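Local structure of chitinase (Thermococcus kodakarensis KOD1, 5DHD) at residues Asn18-Val23 with Ser47-Asn52; Val60-Val65 with Ala73-Ile78. The protein hydrolyses chitin (EC 3.2.1.14), and the part of it described here is a chitin-binding domain of the cellulose-binding family that probably holds the polysaccharide. All blocks are in the same frame, centred on the assembly; numbering follows the deposited sequence.

Contact 1: Asn18-Val23 with Ser47-Asn52. With PE3 (3,6,9,12,15,18,21,24,27,30,33,36,39-tridecaoxahentetracontane-1,41-diol), chain D.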
loop_
_atom_site.group_PDB
_atom_site.type_symbol
_atom_site.label_atom_id
_atom_site.label_comp_id
_atom_site.label_asym_id
_atom_site.label_seq_id
_atom_site.Cartn_x
_atom_site.Cartn_y
_atom_site.Cartn_z
ATOM N N ASN A 18 -1.802 4.958 16.765
ATOM C CA ASN A 18 -1.285 5.132 15.403
ATOM C C ASN A 18 -1.702 3.799 14.802
ATOM O O ASN A 18 -1.955 2.834 15.540
ATOM C CB ASN A 18 0.229 5.322 15.360
ATOM C CG ASN A 18 0.625 6.671 15.905
ATOM O OD1 ASN A 18 -0.047 7.665 15.638
ATOM N ND2 ASN A 18 1.705 6.715 16.680
ATOM N N THR A 19 -1.761 3.722 13.482
ATOM C CA THR A 19 -2.268 2.522 12.847
ATOM C C THR A 19 -1.344 1.862 11.847
ATOM O O THR A 19 -0.815 2.506 10.943
ATOM C CB THR A 19 -3.596 2.871 12.163
ATOM O OG1 THR A 19 -4.466 3.492 13.122
ATOM C CG2 THR A 19 -4.292 1.637 11.637
ATOM N N GLU A 20 -1.176 0.557 12.016
ATOM C CA GLU A 20 -0.333 -0.235 11.137
ATOM C C GLU A 20 -1.157 -0.894 10.044
ATOM O O GLU A 20 -2.228 -1.458 10.306
ATOM C CB GLU A 20 0.398 -1.331 11.917
ATOM C CG GLU A 20 1.249 -2.270 11.050
ATOM C CD GLU A 20 2.190 -3.154 11.872
ATOM O OE1 GLU A 20 2.709 -2.686 12.900
ATOM O OE2 GLU A 20 2.440 -4.310 11.479
ATOM N N TYR A 21 -0.651 -0.811 8.822
ATOM C CA TYR A 21 -1.297 -1.419 7.670
ATOM C C TYR A 21 -0.326 -2.427 7.086
ATOM O O TYR A 21 0.754 -2.070 6.598
ATOM C CB TYR A 21 -1.655 -0.356 6.618
ATOM C CG TYR A 21 -2.709 0.606 7.110
ATOM C CD1 TYR A 21 -2.368 1.672 7.932
ATOM C CD2 TYR A 21 -4.062 0.405 6.805
ATOM C CE1 TYR A 21 -3.345 2.519 8.452
ATOM C CE2 TYR A 21 -5.047 1.245 7.319
ATOM C CZ TYR A 21 -4.675 2.300 8.143
ATOM O OH TYR A 21 -5.633 3.155 8.656
ATOM N N ASP A 22 -0.701 -3.696 7.178
ATOM C CA ASP A 22 0.118 -4.772 6.651
ATOM C C ASP A 22 -0.551 -5.185 5.360
ATOM O O ASP A 22 -1.698 -5.627 5.348
ATOM C CB ASP A 22 0.179 -5.927 7.647
ATOM C CG ASP A 22 0.903 -5.531 8.915
ATOM O OD1 ASP A 22 2.093 -5.202 8.814
ATOM O OD2 ASP A 22 0.294 -5.546 9.992
ATOM N N VAL A 23 0.177 -5.016 4.266
ATOM C CA VAL A 23 -0.354 -5.278 2.941
ATOM C C VAL A 23 0.273 -6.467 2.239
ATOM O O VAL A 23 1.495 -6.608 2.219
ATOM C CB VAL A 23 -0.125 -4.021 2.060
ATOM C CG1 VAL A 23 -0.664 -4.258 0.639
ATOM C CG2 VAL A 23 -0.773 -2.802 2.697
ATOM N N SER A 47 6.259 5.169 9.587
ATOM C CA SER A 47 7.135 4.016 9.430
ATOM C C SER A 47 6.706 3.159 8.241
ATOM O O SER A 47 5.527 3.101 7.902
ATOM C CB SER A 47 7.097 3.140 10.693
ATOM O OG SER A 47 8.003 2.051 10.613
ATOM N N PHE A 48 7.672 2.525 7.588
ATOM C CA PHE A 48 7.369 1.630 6.476
ATOM C C PHE A 48 8.518 0.660 6.268
ATOM O O PHE A 48 9.651 0.915 6.697
ATOM C CB PHE A 48 7.049 2.390 5.169
ATOM C CG PHE A 48 8.215 3.158 4.599
ATOM C CD1 PHE A 48 8.515 4.425 5.063
ATOM C CD2 PHE A 48 9.010 2.598 3.601
ATOM C CE1 PHE A 48 9.612 5.137 4.531
ATOM C CE2 PHE A 48 10.106 3.298 3.060
ATOM C CZ PHE A 48 10.397 4.559 3.529
ATOM N N TRP A 49 8.218 -0.462 5.625
ATOM C CA TRP A 49 9.221 -1.487 5.389
ATOM C C TRP A 49 8.890 -2.327 4.164
ATOM O O TRP A 49 7.727 -2.440 3.775
ATOM C CB TRP A 49 9.340 -2.404 6.632
ATOM C CG TRP A 49 8.006 -2.959 7.122
ATOM C CD1 TRP A 49 7.399 -4.129 6.732
ATOM C CD2 TRP A 49 7.102 -2.326 8.036
ATOM N NE1 TRP A 49 6.170 -4.256 7.349
ATOM C CE2 TRP A 49 5.961 -3.162 8.149
ATOM C CE3 TRP A 49 7.141 -1.128 8.775
ATOM C CZ2 TRP A 49 4.866 -2.834 8.964
ATOM C CZ3 TRP A 49 6.037 -0.800 9.591
ATOM C CH2 TRP A 49 4.922 -1.652 9.670
ATOM N N SER A 50 9.937 -2.895 3.565
ATOM C CA SER A 50 9.835 -3.768 2.401
ATOM C C SER A 50 9.310 -3.080 1.149
ATOM O O SER A 50 8.785 -3.729 0.240
ATOM C CB SER A 50 8.986 -4.991 2.742
ATOM O OG SER A 50 9.494 -5.605 3.925
ATOM N N ALA A 51 9.473 -1.766 1.099
ATOM C CA ALA A 51 9.022 -0.987 -0.040
ATOM C C ALA A 51 9.677 0.378 -0.000
ATOM O O ALA A 51 10.276 0.762 1.009
ATOM C CB ALA A 51 7.491 -0.776 0.015
ATOM N N ASN A 52 9.585 1.091 -1.118
ATOM C CA ASN A 52 10.103 2.446 -1.209
ATOM C C ASN A 52 8.873 3.330 -1.029
ATOM O O ASN A 52 7.771 2.947 -1.433
ATOM C CB ASN A 52 10.792 2.688 -2.557
ATOM C CG ASN A 52 12.088 1.859 -2.713
ATOM O OD1 ASN A 52 13.020 2.003 -1.930
ATOM N ND2 ASN A 52 12.121 1.004 -3.706
HETATM C C42 PE3 D . -3.014 -11.337 7.568
HETATM C C41 PE3 D . -4.083 -11.811 8.531
HETATM O O40 PE3 D . -3.518 -11.870 9.836
HETATM C C39 PE3 D . -4.542 -12.315 10.715
HETATM C C38 PE3 D . -4.014 -12.399 12.150
HETATM O O37 PE3 D . -3.591 -11.122 12.595
HETATM C C36 PE3 D . -3.093 -11.225 13.939
HETATM C C35 PE3 D . -2.610 -9.836 14.448
HETATM O O34 PE3 D . -1.497 -9.371 13.645
HETATM C C33 PE3 D . -1.070 -8.072 14.108
HETATM C C32 PE3 D . 0.103 -7.563 13.241
HETATM O O31 PE3 D . 0.560 -8.555 12.304
HETATM C C30 PE3 D . 1.628 -7.989 11.564
HETATM C C29 PE3 D . 2.178 -8.992 10.553
HETATM O O28 PE3 D . 1.176 -9.298 9.575
HETATM C C27 PE3 D . 1.768 -10.210 8.647
HETATM C C26 PE3 D . 0.773 -10.561 7.539
HETATM O O25 PE3 D . 0.245 -9.383 6.920
HETATM C C24 PE3 D . -0.612 -9.851 5.884
HETATM C C23 PE3 D . -1.228 -8.694 5.132
HETATM O O22 PE3 D . -2.595 -8.892 4.898
HETATM O O HOH W 1 3.826 -6.081 6.844
#

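Contact 2: Val60-Val65 with Ala73-Ile78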
loop_
_atom_site.group_PDB
_atom_site.type_symbol
_atom_site.label_atom_id
_atom_site.label_comp_id
_atom_site.label_asym_id
_atom_site.label_seq_id
_atom_site.Cartn_x
_atom_site.Cartn_y
_atom_site.Cartn_z
ATOM N N VAL A 60 0.385 8.774 -0.795
ATOM C CA VAL A 60 1.625 8.162 -0.353
ATOM C C VAL A 60 1.763 7.012 -1.342
ATOM O O VAL A 60 0.872 6.166 -1.450
ATOM C CB VAL A 60 1.552 7.656 1.114
ATOM C CG1 VAL A 60 2.892 7.019 1.498
ATOM C CG2 VAL A 60 1.265 8.835 2.049
ATOM N N VAL A 61 2.868 7.000 -2.078
ATOM C CA VAL A 61 3.095 5.991 -3.101
ATOM C C VAL A 61 4.163 4.982 -2.715
ATOM O O VAL A 61 5.314 5.342 -2.443
ATOM C CB VAL A 61 3.476 6.676 -4.447
ATOM C CG1 VAL A 61 3.643 5.639 -5.535
ATOM C CG2 VAL A 61 2.389 7.692 -4.854
ATOM N N PHE A 62 3.773 3.713 -2.694
ATOM C CA PHE A 62 4.691 2.640 -2.352
ATOM C C PHE A 62 5.025 1.828 -3.591
ATOM O O PHE A 62 4.152 1.527 -4.410
ATOM C CB PHE A 62 4.086 1.708 -1.289
ATOM C CG PHE A 62 3.940 2.349 0.058
ATOM C CD1 PHE A 62 5.034 2.518 0.892
ATOM C CD2 PHE A 62 2.688 2.783 0.489
ATOM C CE1 PHE A 62 4.884 3.109 2.150
ATOM C CE2 PHE A 62 2.533 3.378 1.754
ATOM C CZ PHE A 62 3.624 3.535 2.573
ATOM N N THR A 63 6.302 1.487 -3.720
ATOM C CA THR A 63 6.783 0.686 -4.833
ATOM C C THR A 63 7.701 -0.393 -4.266
ATOM O O THR A 63 8.251 -0.244 -3.171
ATOM C CB THR A 63 7.510 1.557 -5.894
ATOM O OG1 THR A 63 8.485 2.392 -5.253
ATOM C CG2 THR A 63 6.503 2.439 -6.631
ATOM N N PRO A 64 7.898 -1.482 -5.014
ATOM C CA PRO A 64 8.750 -2.564 -4.519
ATOM C C PRO A 64 10.243 -2.338 -4.447
ATOM O O PRO A 64 10.818 -1.607 -5.255
ATOM C CB PRO A 64 8.444 -3.729 -5.473
ATOM C CG PRO A 64 8.128 -3.021 -6.780
ATOM C CD PRO A 64 7.328 -1.794 -6.346
ATOM N N VAL A 65 10.857 -2.959 -3.445
ATOM C CA VAL A 65 12.307 -2.937 -3.344
ATOM C C VAL A 65 12.701 -4.079 -4.288
ATOM O O VAL A 65 11.833 -4.801 -4.786
ATOM C CB VAL A 65 12.806 -3.171 -1.885
ATOM C CG1 VAL A 65 12.471 -1.934 -1.052
ATOM C CG2 VAL A 65 12.195 -4.436 -1.266
ATOM N N ALA A 73 3.849 -10.315 -2.714
ATOM C CA ALA A 73 4.643 -9.291 -2.052
ATOM C C ALA A 73 3.976 -8.830 -0.768
ATOM O O ALA A 73 2.768 -8.623 -0.726
ATOM C CB ALA A 73 4.815 -8.111 -2.983
ATOM N N THR A 74 4.770 -8.678 0.281
ATOM C CA THR A 74 4.249 -8.217 1.555
ATOM C C THR A 74 5.069 -7.033 2.036
ATOM O O THR A 74 6.297 -7.060 2.004
ATOM C CB THR A 74 4.283 -9.324 2.643
ATOM O OG1 THR A 74 3.387 -10.388 2.274
ATOM C CG2 THR A 74 3.820 -8.774 3.989
ATOM N N PHE A 75 4.378 -5.975 2.444
ATOM C CA PHE A 75 5.044 -4.794 2.976
ATOM C C PHE A 75 4.101 -4.157 3.973
ATOM O O PHE A 75 2.984 -4.635 4.172
ATOM C CB PHE A 75 5.441 -3.782 1.866
ATOM C CG PHE A 75 4.287 -3.037 1.234
ATOM C CD1 PHE A 75 3.518 -3.636 0.230
ATOM C CD2 PHE A 75 3.968 -1.733 1.636
ATOM C CE1 PHE A 75 2.464 -2.948 -0.358
ATOM C CE2 PHE A 75 2.908 -1.054 1.043
ATOM C CZ PHE A 75 2.160 -1.671 0.042
ATOM N N GLY A 76 4.545 -3.101 4.638
ATOM C CA GLY A 76 3.657 -2.474 5.594
ATOM C C GLY A 76 4.080 -1.073 5.935
ATOM O O GLY A 76 5.180 -0.631 5.585
ATOM N N PHE A 77 3.195 -0.363 6.621
ATOM C CA PHE A 77 3.494 0.990 7.039
ATOM C C PHE A 77 2.633 1.354 8.232
ATOM O O PHE A 77 1.640 0.684 8.532
ATOM C CB PHE A 77 3.255 2.019 5.911
ATOM C CG PHE A 77 1.847 2.048 5.382
ATOM C CD1 PHE A 77 1.449 1.197 4.360
ATOM C CD2 PHE A 77 0.932 2.964 5.894
ATOM C CE1 PHE A 77 0.137 1.257 3.849
ATOM C CE2 PHE A 77 -0.378 3.039 5.386
ATOM C CZ PHE A 77 -0.772 2.186 4.369
ATOM N N ILE A 78 3.039 2.406 8.928
ATOM C CA ILE A 78 2.288 2.896 10.068
ATOM C C ILE A 78 1.959 4.347 9.773
ATOM O O ILE A 78 2.832 5.117 9.367
ATOM C CB ILE A 78 3.092 2.818 11.386
ATOM C CG1 ILE A 78 3.351 1.348 11.743
ATOM C CG2 ILE A 78 2.310 3.544 12.517
ATOM C CD1 ILE A 78 4.376 1.141 12.865
#

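Contact 1: Asn18-Val23 with Ser47-Asn52
Asp22 OD1 takes a hydrogen bond of 2.8 Å from a water, and the same water accepts one from Trp49 NE1 at 3.0 Å. This bridge lies on the outer face of the four-stranded sheet of a beta-sandwich, where strands 19-26 and 45-49 are not neighbours but run on either side of strand 72-79. The contact is therefore made by side chains alone. Trp49 presents its six-membered ring: CZ2 comes to 3.6 Å from Asp22 OD1, which lies close to the ring plane at the edge, while the indole N-H beside it serves the water. With CG between the backbone N and the carbonyl carbon (chi1 51°), the indole reaches over the middle strand. Glu20 meets it from the other strand, its extended chain bringing CD to 3.8 Å from Trp49 CH2. The two side chains cross at about a right angle, and the carboxylate stands 76° from the indole plane. Glu20 and Asp22, two residues apart on one strand, bring their acids together: OE2 of Glu20 is 2.8 Å from OD1 of Asp22 and almost as near to OD2. Two acceptors so close would probably favour uptake of a proton by the pair. Lys12 of strand 9-15 packs on Asp22 and is hydrogen-bonded through NZ to the bound polyether. That chain also runs past Asp22 itself, its C30 lying 3.2 Å from Asp22 OD2 and its O25 lying 3.5 Å from Asp22 CB.

Contact 2: Val60-Val65 with Ala73-Ile78
Phe62 meets both Phe75 and Phe77, and the three rings make an aromatic cluster with no hydrogen bond between the segments. One face of its ring receives Phe75: Phe75 CE2 stands over it, 3.7 Å from Phe62 CG, and also touches Phe62 CB. The two planes are inclined at 44°, too far from parallel for a stack and too far from perpendicular for an edge-to-face pair. The other end of the Phe62 ring works differently. Its CE2 and CZ lie over the face of Phe77, with Phe62 CE2 3.6 Å from Phe77 CD1, near the edge of the Phe77 ring; the planes are only 22° apart, but the rings are displaced, with little overlap. In the beta-sandwich this is the interior between the sheets, Phe62 coming from strand 59-64 of the five-stranded sheet and its partners from strand 72-79 of the four-stranded one. Phe75 and Phe77 both hold CG between backbone N and carbonyl carbon, which sends the two rings side by side into the core from either side of Gly76. A leucine in place of Phe62 would probably leave a gap over the Phe77 face and deprive Phe75 CE2 of the ring it rests on. Phe48 touches both Phe62 and Phe77, and the cluster extends further where Phe75 meets the ring of Trp33 and Phe77 that of Tyr21.

Strand 72-79 lies between the two segments of contact 1 and supplies one segment of contact 2, so the contacts, with centres about 6 Å apart, use its two faces. Its backbone is probably hydrogen-bonded to both neighbours: Tyr21 N to Phe77 O at 2.8 Å, and Ile78 N to Ser47 O, also at 2.8 Å. Gly76, set between two core phenylalanines, passes beneath the indole of contact 1, its CA 3.5 Å from Trp49 CE2. The bound polyether touches contact 1 at Asp22, whereas contact 2 is buried; the Phe75 side chain is about 8 Å from a bound polyether.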